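Side-chain contacts in enoyl-CoA hydratase carB homologue (Streptomyces cattleya, PDB 5O34), which probably acts as a crotonase-superfamily lyase in the biosynthesis of the antibiotic thienamycin: residues 209-214 and 218-223; 89-94 and 247-252; 46-49 and 55-58; 126-131 and 183-188. One frame throughout, in Å; residues are numbered along the deposited sequence.

Contact 1: residues 209-214 and 218-223; sequences WPAERA and GLLHET
With CG anti to the carbonyl carbon in both (chi1 -64° and -67°), Leu219 and Leu220 are brought onto the methyl of Ala214 and diverge from there, Leu219 toward Trp209 and Leu220 toward Ala211. Leu219 brings CD1 to 3.7 Å from CD1 of Trp209, meeting the indole obliquely, while Leu219 CB lies 4.0 Å from Ala214 CB. Leu220 covers the same methyl with its branch point, CG standing 3.9 Å from Ala214 CB, and its CD1 reaches 3.6 Å from Ala211 O. Alanine suits both helix positions because the returning chain runs close by. Gly218 ends the helix in a Schellman motif, at a positive phi that glycine accepts readily. As part of this ending, Ala214 O accepts Leu219 N at 2.8 Å, tilted 19° from the carbonyl plane; Leu220 N also reaches it, at 3.2 Å and well above that plane. Thr223 adds its methyl, CG2 lying 3.5 Å from Ala211 O. Nearby, Leu219 O is bound by Arg164, and Gly218 O by Thr197 of the second subunit. The chemistry is that of a capped helix end: one last-turn carbonyl is satisfied twice, with Leu219 CB packed against it.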
loop_
_atom_site.group_PDB
_atom_site.type_symbol
_atom_site.label_atom_id
_atom_site.label_comp_id
_atom_site.label_asym_id
_atom_site.label_seq_id
_atom_site.Cartn_x
_atom_site.Cartn_y
_atom_site.Cartn_z
ATOM N N TRP A 209 6.790 -0.515 18.088
ATOM C CA TRP A 209 5.757 -1.373 17.565
ATOM C C TRP A 209 5.952 -2.773 18.112
ATOM O O TRP A 209 6.776 -3.518 17.578
ATOM C CB TRP A 209 5.758 -1.352 16.029
ATOM C CG TRP A 209 4.604 -0.610 15.431
ATOM C CD1 TRP A 209 3.584 -1.141 14.711
ATOM C CD2 TRP A 209 4.356 0.801 15.500
ATOM N NE1 TRP A 209 2.694 -0.160 14.355
ATOM C CE2 TRP A 209 3.156 1.048 14.802
ATOM C CE3 TRP A 209 5.042 1.889 16.068
ATOM C CZ2 TRP A 209 2.622 2.333 14.658
ATOM C CZ3 TRP A 209 4.505 3.161 15.934
ATOM C CH2 TRP A 209 3.313 3.373 15.228
ATOM N N PRO A 210 5.205 -3.146 19.181
ATOM C CA PRO A 210 5.296 -4.531 19.687
ATOM C C PRO A 210 4.862 -5.538 18.625
ATOM O O PRO A 210 4.172 -5.180 17.662
ATOM C CB PRO A 210 4.376 -4.553 20.919
ATOM C CG PRO A 210 3.583 -3.313 20.863
ATOM C CD PRO A 210 4.204 -2.341 19.919
ATOM N N ALA A 211 5.323 -6.794 18.788
ATOM C CA ALA A 211 5.156 -7.898 17.834
ATOM C C ALA A 211 3.749 -8.075 17.248
ATOM O O ALA A 211 3.634 -8.217 16.022
ATOM C CB ALA A 211 5.634 -9.202 18.450
ATOM N N GLU A 212 2.697 -8.040 18.100
ATOM C CA GLU A 212 1.270 -8.244 17.738
ATOM C C GLU A 212 0.713 -7.130 16.857
ATOM O O GLU A 212 0.069 -7.405 15.840
ATOM C CB GLU A 212 0.407 -8.475 19.005
ATOM C CG GLU A 212 0.668 -9.811 19.704
ATOM C CD GLU A 212 0.760 -11.051 18.823
ATOM O OE1 GLU A 212 -0.179 -11.298 18.029
ATOM O OE2 GLU A 212 1.773 -11.782 18.934
ATOM N N ARG A 213 1.065 -5.885 17.204
ATOM C CA ARG A 213 0.778 -4.663 16.462
ATOM C C ARG A 213 1.565 -4.652 15.117
ATOM O O ARG A 213 0.979 -4.333 14.071
ATOM C CB ARG A 213 1.163 -3.455 17.316
ATOM C CG ARG A 213 0.951 -2.139 16.606
ATOM C CD ARG A 213 0.354 -1.099 17.485
ATOM N NE ARG A 213 1.244 0.058 17.557
ATOM C CZ ARG A 213 1.575 0.669 18.693
ATOM N NH1 ARG A 213 1.082 0.248 19.856
ATOM N NH2 ARG A 213 2.399 1.712 18.674
ATOM N N ALA A 214 2.886 -5.006 15.146
ATOM C CA ALA A 214 3.728 -5.082 13.934
ATOM C C ALA A 214 3.200 -6.071 12.906
ATOM O O ALA A 214 3.232 -5.789 11.703
ATOM C CB ALA A 214 5.166 -5.415 14.292
ATOM N N GLY A 218 1.542 -5.146 9.073
ATOM C CA GLY A 218 2.334 -5.645 7.944
ATOM C C GLY A 218 3.840 -5.484 8.074
ATOM O O GLY A 218 4.568 -5.684 7.107
ATOM N N LEU A 219 4.328 -5.133 9.257
ATOM C CA LEU A 219 5.758 -4.994 9.514
ATOM C C LEU A 219 6.420 -6.348 9.782
ATOM O O LEU A 219 7.624 -6.502 9.573
ATOM C CB LEU A 219 5.995 -4.012 10.649
ATOM C CG LEU A 219 5.564 -2.574 10.367
ATOM C CD1 LEU A 219 5.529 -1.776 11.636
ATOM C CD2 LEU A 219 6.467 -1.926 9.349
ATOM N N LEU A 220 5.620 -7.328 10.243
ATOM C CA LEU A 220 6.009 -8.729 10.430
ATOM C C LEU A 220 5.058 -9.564 9.596
ATOM O O LEU A 220 3.877 -9.233 9.497
ATOM C CB LEU A 220 5.937 -9.181 11.900
ATOM C CG LEU A 220 6.922 -8.552 12.893
ATOM C CD1 LEU A 220 6.685 -9.092 14.280
ATOM C CD2 LEU A 220 8.381 -8.757 12.483
ATOM N N HIS A 221 5.580 -10.610 8.946
ATOM C CA HIS A 221 4.770 -11.519 8.138
ATOM C C HIS A 221 4.169 -12.564 9.065
ATOM O O HIS A 221 3.116 -13.128 8.775
ATOM C CB HIS A 221 5.633 -12.214 7.076
ATOM C CG HIS A 221 6.106 -11.307 5.981
ATOM N ND1 HIS A 221 6.980 -10.256 6.233
ATOM C CD2 HIS A 221 5.832 -11.336 4.659
ATOM C CE1 HIS A 221 7.190 -9.675 5.065
ATOM N NE2 HIS A 221 6.527 -10.292 4.090
ATOM N N GLU A 222 4.867 -12.840 10.180
ATOM C CA GLU A 222 4.472 -13.858 11.139
ATOM C C GLU A 222 5.128 -13.613 12.487
ATOM O O GLU A 222 6.224 -13.049 12.563
ATOM C CB GLU A 222 4.852 -15.250 10.597
ATOM C CG GLU A 222 4.392 -16.437 11.440
ATOM C CD GLU A 222 4.898 -17.799 10.995
ATOM O OE1 GLU A 222 5.248 -17.954 9.803
ATOM O OE2 GLU A 222 4.899 -18.728 11.833
ATOM N N THR A 223 4.432 -14.044 13.549
ATOM C CA THR A 223 4.886 -14.014 14.936
ATOM C C THR A 223 4.931 -15.452 15.475
ATOM O O THR A 223 4.136 -16.301 15.061
ATOM C CB THR A 223 3.993 -13.134 15.837
ATOM O OG1 THR A 223 2.646 -13.611 15.804
ATOM C CG2 THR A 223 4.065 -11.660 15.480
#

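Contact 2: residues 89-94 and 247-252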
loop_
_atom_site.group_PDB
_atom_site.type_symbol
_atom_site.label_atom_id
_atom_site.label_comp_id
_atom_site.label_asym_id
_atom_site.label_seq_id
_atom_site.Cartn_x
_atom_site.Cartn_y
_atom_site.Cartn_z
ATOM N N LYS A 89 23.868 -24.081 -4.976
ATOM C CA LYS A 89 23.496 -25.023 -3.915
ATOM C C LYS A 89 22.589 -24.345 -2.852
ATOM O O LYS A 89 21.941 -25.040 -2.070
ATOM C CB LYS A 89 24.734 -25.687 -3.293
ATOM C CG LYS A 89 25.421 -26.664 -4.243
ATOM C CD LYS A 89 26.658 -27.292 -3.627
ATOM C CE LYS A 89 27.295 -28.288 -4.568
ATOM N NZ LYS A 89 28.580 -28.812 -4.036
ATOM N N VAL A 90 22.513 -22.990 -2.873
ATOM C CA VAL A 90 21.695 -22.158 -1.983
ATOM C C VAL A 90 20.350 -21.840 -2.663
ATOM O O VAL A 90 20.331 -21.378 -3.810
ATOM C CB VAL A 90 22.456 -20.861 -1.566
ATOM C CG1 VAL A 90 21.576 -19.928 -0.730
ATOM C CG2 VAL A 90 23.744 -21.191 -0.819
ATOM N N ARG A 91 19.238 -22.100 -1.960
ATOM C CA ARG A 91 17.890 -21.824 -2.463
ATOM C C ARG A 91 17.120 -20.841 -1.572
ATOM O O ARG A 91 16.206 -20.173 -2.056
ATOM C CB ARG A 91 17.104 -23.111 -2.728
ATOM C CG ARG A 91 17.446 -23.709 -4.095
ATOM C CD ARG A 91 16.739 -25.026 -4.414
ATOM N NE ARG A 91 16.902 -26.041 -3.371
ATOM C CZ ARG A 91 18.013 -26.738 -3.145
ATOM N NH1 ARG A 91 19.102 -26.524 -3.875
ATOM N NH2 ARG A 91 18.049 -27.639 -2.176
ATOM N N CYS A 92 17.530 -20.712 -0.294
ATOM C CA CYS A 92 16.944 -19.775 0.663
ATOM C C CYS A 92 17.990 -19.258 1.637
ATOM O O CYS A 92 18.892 -20.000 2.021
ATOM C CB CYS A 92 15.752 -20.387 1.396
ATOM S SG CYS A 92 14.640 -19.163 2.155
ATOM N N VAL A 93 17.853 -17.982 2.044
ATOM C CA VAL A 93 18.745 -17.287 2.986
ATOM C C VAL A 93 17.959 -16.901 4.249
ATOM O O VAL A 93 16.828 -16.425 4.142
ATOM C CB VAL A 93 19.377 -16.024 2.341
ATOM C CG1 VAL A 93 20.374 -15.354 3.272
ATOM C CG2 VAL A 93 20.015 -16.335 0.987
ATOM N N VAL A 94 18.564 -17.094 5.440
ATOM C CA VAL A 94 17.980 -16.715 6.720
ATOM C C VAL A 94 18.943 -15.749 7.410
ATOM O O VAL A 94 20.059 -16.137 7.753
ATOM C CB VAL A 94 17.614 -17.932 7.630
ATOM C CG1 VAL A 94 17.042 -17.479 8.978
ATOM C CG2 VAL A 94 16.640 -18.873 6.932
ATOM N N ALA A 247 11.338 -21.458 -10.570
ATOM C CA ALA A 247 10.046 -20.832 -10.270
ATOM C C ALA A 247 10.168 -19.638 -9.304
ATOM O O ALA A 247 9.637 -18.564 -9.585
ATOM C CB ALA A 247 9.095 -21.869 -9.691
ATOM N N VAL A 248 10.879 -19.835 -8.188
ATOM C CA VAL A 248 11.095 -18.842 -7.140
ATOM C C VAL A 248 12.065 -17.741 -7.608
ATOM O O VAL A 248 11.797 -16.554 -7.405
ATOM C CB VAL A 248 11.575 -19.537 -5.824
ATOM C CG1 VAL A 248 12.027 -18.531 -4.789
ATOM C CG2 VAL A 248 10.491 -20.438 -5.233
ATOM N N GLN A 249 13.180 -18.146 -8.237
ATOM C CA GLN A 249 14.262 -17.268 -8.681
ATOM C C GLN A 249 13.946 -16.453 -9.942
ATOM O O GLN A 249 14.626 -15.459 -10.180
ATOM C CB GLN A 249 15.569 -18.056 -8.826
ATOM C CG GLN A 249 16.082 -18.565 -7.463
ATOM C CD GLN A 249 17.206 -19.578 -7.503
ATOM O OE1 GLN A 249 17.387 -20.362 -6.568
ATOM N NE2 GLN A 249 18.027 -19.552 -8.540
ATOM N N SER A 250 12.912 -16.829 -10.717
ATOM C CA SER A 250 12.476 -16.057 -11.888
ATOM C C SER A 250 11.378 -15.061 -11.461
ATOM O O SER A 250 10.934 -14.258 -12.283
ATOM C CB SER A 250 11.925 -16.972 -12.979
ATOM O OG SER A 250 12.888 -17.902 -13.447
ATOM N N THR A 251 10.925 -15.137 -10.189
ATOM C CA THR A 251 9.855 -14.304 -9.624
ATOM C C THR A 251 10.394 -13.220 -8.680
ATOM O O THR A 251 10.111 -12.042 -8.890
ATOM C CB THR A 251 8.770 -15.193 -8.960
ATOM O OG1 THR A 251 8.248 -16.113 -9.922
ATOM C CG2 THR A 251 7.620 -14.383 -8.381
ATOM N N ARG A 252 11.149 -13.631 -7.640
ATOM C CA ARG A 252 11.726 -12.776 -6.600
ATOM C C ARG A 252 12.382 -11.481 -7.145
ATOM O O ARG A 252 12.009 -10.399 -6.675
ATOM C CB ARG A 252 12.701 -13.583 -5.718
ATOM C CG ARG A 252 12.828 -13.084 -4.283
ATOM C CD ARG A 252 14.062 -12.240 -4.095
ATOM N NE ARG A 252 14.146 -11.710 -2.738
ATOM C CZ ARG A 252 15.054 -10.835 -2.323
ATOM N NH1 ARG A 252 15.981 -10.381 -3.159
ATOM N NH2 ARG A 252 15.045 -10.406 -1.070
#
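Gln249 reaches out from helix 245-249 and meets the chain leading into strand 92-96 with little more than its amide oxygen. Gln249 OE1 lies 4.2 Å from Arg91 CG, a loose van der Waals approach, and stands equally far from Val90 O. The length of glutamine is what spans the gap: CG lies anti to the carbonyl carbon (chi1 -66°) and the chain runs extended from there. Although the guanidinium of Arg91 and the amide of Gln249 are only 20° from parallel, the bend at chi3 (-53°) turns the arginine's charged group off to Ser241, whose O accepts NE. This side of the contact is partly exposed, and its polar ends suit that setting.

Between the segments the approach is loose throughout; the close bonding is internal to 247-252. Thr251 OG1 donates to Ala247 O at 2.8 Å, nearly in line with the carbonyl bond, and Val248 O accepts both Thr251 N, at 3.2 Å, and Arg252 N, at 3.0 Å. Val248 is buried against Pro141 and Tyr243, and Thr251 OG1 also receives Cys183 N of the second subunit. Gln249 OE1 and Val90 O are both acceptors, so neither can bond the other directly. The segments therefore meet by van der Waals approach without a polar bond, while Ser241 O satisfies Arg91 NE and Lys140 NZ serves Val90 O.

Contact 3: residues 46-49 and 55-58; sequences IECS and IALA
Ser49 and Leu57 form the hydrogen-bonded pair of an antiparallel hairpin, the first two strands of the main sheet. Leu57 N gives Ser49 O a firm bond of 2.8 Å, nearly straight at 163°; the return bond, Ser49 N to Leu57 O at 2.9 Å, is weak because it is bent to 125°. Each carbonyl gains a further CA-H...O contact: Ala56 CA approaches Ser49 O at 3.4 Å, and Cys48 CA approaches Leu57 O at the same 3.4 Å. Next along, Cys48 and Ala58 make a non-hydrogen-bonded pair, where Ala58 CA lies 3.5 Å from Glu47 O. Glu47 bonds with Glu59 further along the hairpin, while Ala56 and Ala58 use their other edge for strand 92-96. Ser49 OG makes a weak bond to its own neighbour, Cys48 O, which suits serine on the outermost strand. With SG anti to the backbone N (chi1 -169°), Cys48 leans diagonally across to Ala56, SG to CB 3.8 Å. Small residues suit so close a pairing, Cys48 CA and Ala58 CA being 4.2 Å apart. Backbone bonding therefore fixes the register, while on the apolar face Cys48 packs on Leu80 and Leu84 of helix 71-86, and Ala58 against Leu95 of strand 92-96.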
loop_
_atom_site.group_PDB
_atom_site.type_symbol
_atom_site.label_atom_id
_atom_site.label_comp_id
_atom_site.label_asym_id
_atom_site.label_seq_id
_atom_site.Cartn_x
_atom_site.Cartn_y
_atom_site.Cartn_z
ATOM N N ILE A 46 27.934 -11.256 8.302
ATOM C CA ILE A 46 29.335 -11.566 8.600
ATOM C C ILE A 46 29.604 -13.078 8.466
ATOM O O ILE A 46 30.199 -13.508 7.470
ATOM C CB ILE A 46 29.803 -10.987 9.968
ATOM C CG1 ILE A 46 29.451 -9.487 10.101
ATOM C CG2 ILE A 46 31.309 -11.234 10.178
ATOM C CD1 ILE A 46 29.403 -8.943 11.518
ATOM N N GLU A 47 29.166 -13.875 9.463
ATOM C CA GLU A 47 29.333 -15.324 9.451
ATOM C C GLU A 47 28.133 -15.998 8.806
ATOM O O GLU A 47 26.997 -15.816 9.246
ATOM C CB GLU A 47 29.594 -15.892 10.862
ATOM C CG GLU A 47 29.910 -17.386 10.863
ATOM C CD GLU A 47 30.462 -17.980 12.146
ATOM O OE1 GLU A 47 29.910 -19.003 12.616
ATOM O OE2 GLU A 47 31.484 -17.461 12.649
ATOM N N CYS A 48 28.403 -16.781 7.764
ATOM C CA CYS A 48 27.393 -17.546 7.053
ATOM C C CYS A 48 27.616 -19.018 7.307
ATOM O O CYS A 48 28.746 -19.436 7.568
ATOM C CB CYS A 48 27.404 -17.231 5.563
ATOM S SG CYS A 48 25.977 -17.893 4.664
ATOM N N SER A 49 26.543 -19.809 7.225
ATOM C CA SER A 49 26.591 -21.239 7.505
ATOM C C SER A 49 25.581 -22.039 6.697
ATOM O O SER A 49 24.407 -21.692 6.693
ATOM C CB SER A 49 26.367 -21.488 8.999
ATOM O OG SER A 49 27.455 -21.043 9.794
ATOM N N ILE A 55 19.724 -24.195 2.565
ATOM C CA ILE A 55 19.627 -23.088 3.519
ATOM C C ILE A 55 20.990 -22.557 3.960
ATOM O O ILE A 55 21.828 -23.319 4.438
ATOM C CB ILE A 55 18.745 -23.463 4.749
ATOM C CG1 ILE A 55 17.386 -24.060 4.318
ATOM C CG2 ILE A 55 18.572 -22.276 5.726
ATOM C CD1 ILE A 55 16.677 -24.922 5.401
ATOM N N ALA A 56 21.172 -21.236 3.854
ATOM C CA ALA A 56 22.356 -20.534 4.309
ATOM C C ALA A 56 21.900 -19.594 5.421
ATOM O O ALA A 56 21.064 -18.722 5.183
ATOM C CB ALA A 56 22.973 -19.743 3.164
ATOM N N LEU A 57 22.385 -19.821 6.646
ATOM C CA LEU A 57 22.056 -18.996 7.799
ATOM C C LEU A 57 23.161 -17.974 7.993
ATOM O O LEU A 57 24.289 -18.336 8.320
ATOM C CB LEU A 57 21.826 -19.859 9.069
ATOM C CG LEU A 57 21.785 -19.172 10.462
ATOM C CD1 LEU A 57 20.704 -18.103 10.545
ATOM C CD2 LEU A 57 21.529 -20.187 11.547
ATOM N N ALA A 58 22.836 -16.698 7.752
ATOM C CA ALA A 58 23.741 -15.568 7.918
ATOM C C ALA A 58 23.453 -14.962 9.289
ATOM O O ALA A 58 22.292 -14.766 9.645
ATOM C CB ALA A 58 23.513 -14.543 6.817
#

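Contact 4: residues 126-131 and 183-188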
loop_
_atom_site.group_PDB
_atom_site.type_symbol
_atom_site.label_atom_id
_atom_site.label_comp_id
_atom_site.label_asym_id
_atom_site.label_seq_id
_atom_site.Cartn_x
_atom_site.Cartn_y
_atom_site.Cartn_z
ATOM N N ASP A 126 26.115 5.578 0.118
ATOM C CA ASP A 126 26.450 4.686 -0.998
ATOM C C ASP A 126 26.542 3.217 -0.579
ATOM O O ASP A 126 26.064 2.361 -1.317
ATOM C CB ASP A 126 27.728 5.134 -1.726
ATOM C CG ASP A 126 27.529 6.283 -2.698
ATOM O OD1 ASP A 126 26.571 6.223 -3.514
ATOM O OD2 ASP A 126 28.353 7.227 -2.679
ATOM N N ASP A 127 27.110 2.922 0.607
ATOM C CA ASP A 127 27.210 1.540 1.109
ATOM C C ASP A 127 25.838 1.003 1.541
ATOM O O ASP A 127 25.503 -0.142 1.221
ATOM C CB ASP A 127 28.256 1.417 2.239
ATOM C CG ASP A 127 29.690 1.647 1.785
ATOM O OD1 ASP A 127 30.016 1.286 0.625
ATOM O OD2 ASP A 127 30.495 2.159 2.596
ATOM N N ILE A 128 25.039 1.858 2.229
ATOM C CA ILE A 128 23.662 1.624 2.693
ATOM C C ILE A 128 22.775 1.264 1.507
ATOM O O ILE A 128 22.093 0.232 1.525
ATOM C CB ILE A 128 23.154 2.906 3.443
ATOM C CG1 ILE A 128 23.874 3.057 4.776
ATOM C CG2 ILE A 128 21.623 2.900 3.659
ATOM C CD1 ILE A 128 23.444 2.039 5.806
ATOM N N THR A 129 22.816 2.123 0.454
ATOM C CA THR A 129 22.047 1.957 -0.776
ATOM C C THR A 129 22.442 0.668 -1.478
ATOM O O THR A 129 21.560 -0.082 -1.883
ATOM C CB THR A 129 22.161 3.205 -1.693
ATOM O OG1 THR A 129 21.956 4.394 -0.930
ATOM C CG2 THR A 129 21.168 3.176 -2.851
ATOM N N ASP A 130 23.751 0.378 -1.553
ATOM C CA ASP A 130 24.270 -0.846 -2.177
ATOM C C ASP A 130 23.838 -2.089 -1.404
ATOM O O ASP A 130 23.527 -3.099 -2.028
ATOM C CB ASP A 130 25.800 -0.785 -2.386
ATOM C CG ASP A 130 26.278 0.223 -3.438
ATOM O OD1 ASP A 130 25.446 1.042 -3.912
ATOM O OD2 ASP A 130 27.488 0.211 -3.766
ATOM N N LEU A 131 23.735 -1.985 -0.062
ATOM C CA LEU A 131 23.251 -3.079 0.778
ATOM C C LEU A 131 21.747 -3.293 0.572
ATOM O O LEU A 131 21.346 -4.417 0.270
ATOM C CB LEU A 131 23.601 -2.876 2.272
ATOM C CG LEU A 131 22.993 -3.886 3.280
ATOM C CD1 LEU A 131 23.400 -5.313 2.972
ATOM C CD2 LEU A 131 23.358 -3.531 4.701
ATOM N N CYS A 183 15.132 10.617 7.594
ATOM C CA CYS A 183 14.598 9.266 7.429
ATOM C C CYS A 183 13.995 9.007 6.038
ATOM O O CYS A 183 12.863 8.527 5.912
ATOM C CB CYS A 183 13.618 8.931 8.549
ATOM S SG CYS A 183 13.332 7.158 8.755
ATOM N N ASN A 184 14.792 9.280 4.995
ATOM C CA ASN A 184 14.421 9.092 3.590
ATOM C C ASN A 184 14.166 7.629 3.282
ATOM O O ASN A 184 13.137 7.297 2.696
ATOM C CB ASN A 184 15.515 9.643 2.660
ATOM C CG ASN A 184 15.899 11.065 2.956
ATOM O OD1 ASN A 184 16.514 11.360 3.986
ATOM N ND2 ASN A 184 15.535 11.971 2.069
ATOM N N PHE A 185 15.106 6.764 3.676
ATOM C CA PHE A 185 15.038 5.324 3.476
ATOM C C PHE A 185 13.931 4.701 4.313
ATOM O O PHE A 185 13.127 3.935 3.782
ATOM C CB PHE A 185 16.392 4.682 3.778
ATOM C CG PHE A 185 17.368 4.755 2.633
ATOM C CD1 PHE A 185 18.513 5.541 2.723
ATOM C CD2 PHE A 185 17.139 4.050 1.455
ATOM C CE1 PHE A 185 19.423 5.606 1.661
ATOM C CE2 PHE A 185 18.049 4.112 0.397
ATOM C CZ PHE A 185 19.180 4.899 0.500
ATOM N N GLY A 186 13.866 5.078 5.587
ATOM C CA GLY A 186 12.854 4.593 6.514
ATOM C C GLY A 186 11.451 4.900 6.046
ATOM O O GLY A 186 10.593 4.018 6.058
ATOM N N GLY A 187 11.249 6.131 5.581
ATOM C CA GLY A 187 9.986 6.604 5.034
ATOM C C GLY A 187 9.575 5.801 3.819
ATOM O O GLY A 187 8.449 5.301 3.766
ATOM N N PHE A 188 10.504 5.616 2.858
ATOM C CA PHE A 188 10.235 4.815 1.659
ATOM C C PHE A 188 9.929 3.337 1.972
ATOM O O PHE A 188 8.930 2.796 1.484
ATOM C CB PHE A 188 11.383 4.926 0.641
ATOM C CG PHE A 188 11.145 4.061 -0.572
ATOM C CD1 PHE A 188 10.296 4.482 -1.590
ATOM C CD2 PHE A 188 11.714 2.795 -0.667
ATOM C CE1 PHE A 188 10.022 3.657 -2.677
ATOM C CE2 PHE A 188 11.441 1.974 -1.757
ATOM C CZ PHE A 188 10.582 2.404 -2.745
#
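The ring of Phe185 is met on one face by Ile128 and at its edge by Thr129, neighbours on helix 120-137. Ile128 lays CG2 over the face, 4.0 Å from Phe185 CE1, in an oblique approach. Thr129 comes in at about a right angle, its OG1 close to the ring plane and only 3.2 Å from Phe185 CZ, with CB behind it at 4.1 Å from CZ. The rings of Tyr132 and Phe185 also pack edge-to-face, and Ile266 and Ala270 of helix 252-273 touch the phenylalanine. Placing OG1 beside the backbone N (chi1 -47°) lets the hydroxyl bond Ile125 O, one turn back along its own helix. Threonine can face the ring edge because Ile125 O already takes its hydrogen bond. Beta-branched isoleucine sets its CG2 methyl on the flat ring face, and phenylalanine is long enough to bridge segments whose nearest alpha carbons, those of Thr129 and Phe185, stand 8.9 Å apart. Elsewhere on this helix, Asp126 and Asp130 form salt bridges with Arg267 of helix 252-273. The short edge approach would probably set the slightly positive ring hydrogens against the hydroxyl oxygen, so a mild electrostatic attraction may supplement the dispersion that joins helices 120-137 and 184-194.

Overall arrangement
From the N terminus, contact 3 comes first and closes the short hairpin loop between strands 47-50 and 55-59. Contact 2 opens at 89-94 and closes only at 247-252, a long loop that encloses both remaining contacts. Within it, contact 4 joins 126-131 to 183-188, and contact 1 follows in series with the tight return from 209-214 to 218-223; none of the loops cross. Contacts 2 and 3 touch directly, since strand 92-96 lies beside 55-59 and Val94 probably bonds with Ala56 and Ala58. Contact 1 reaches the far edge of that sheet at 222-224, its centre about 24 Å from that of contact 3, whereas contact 4 ties helix 120-137 to helix 184-194.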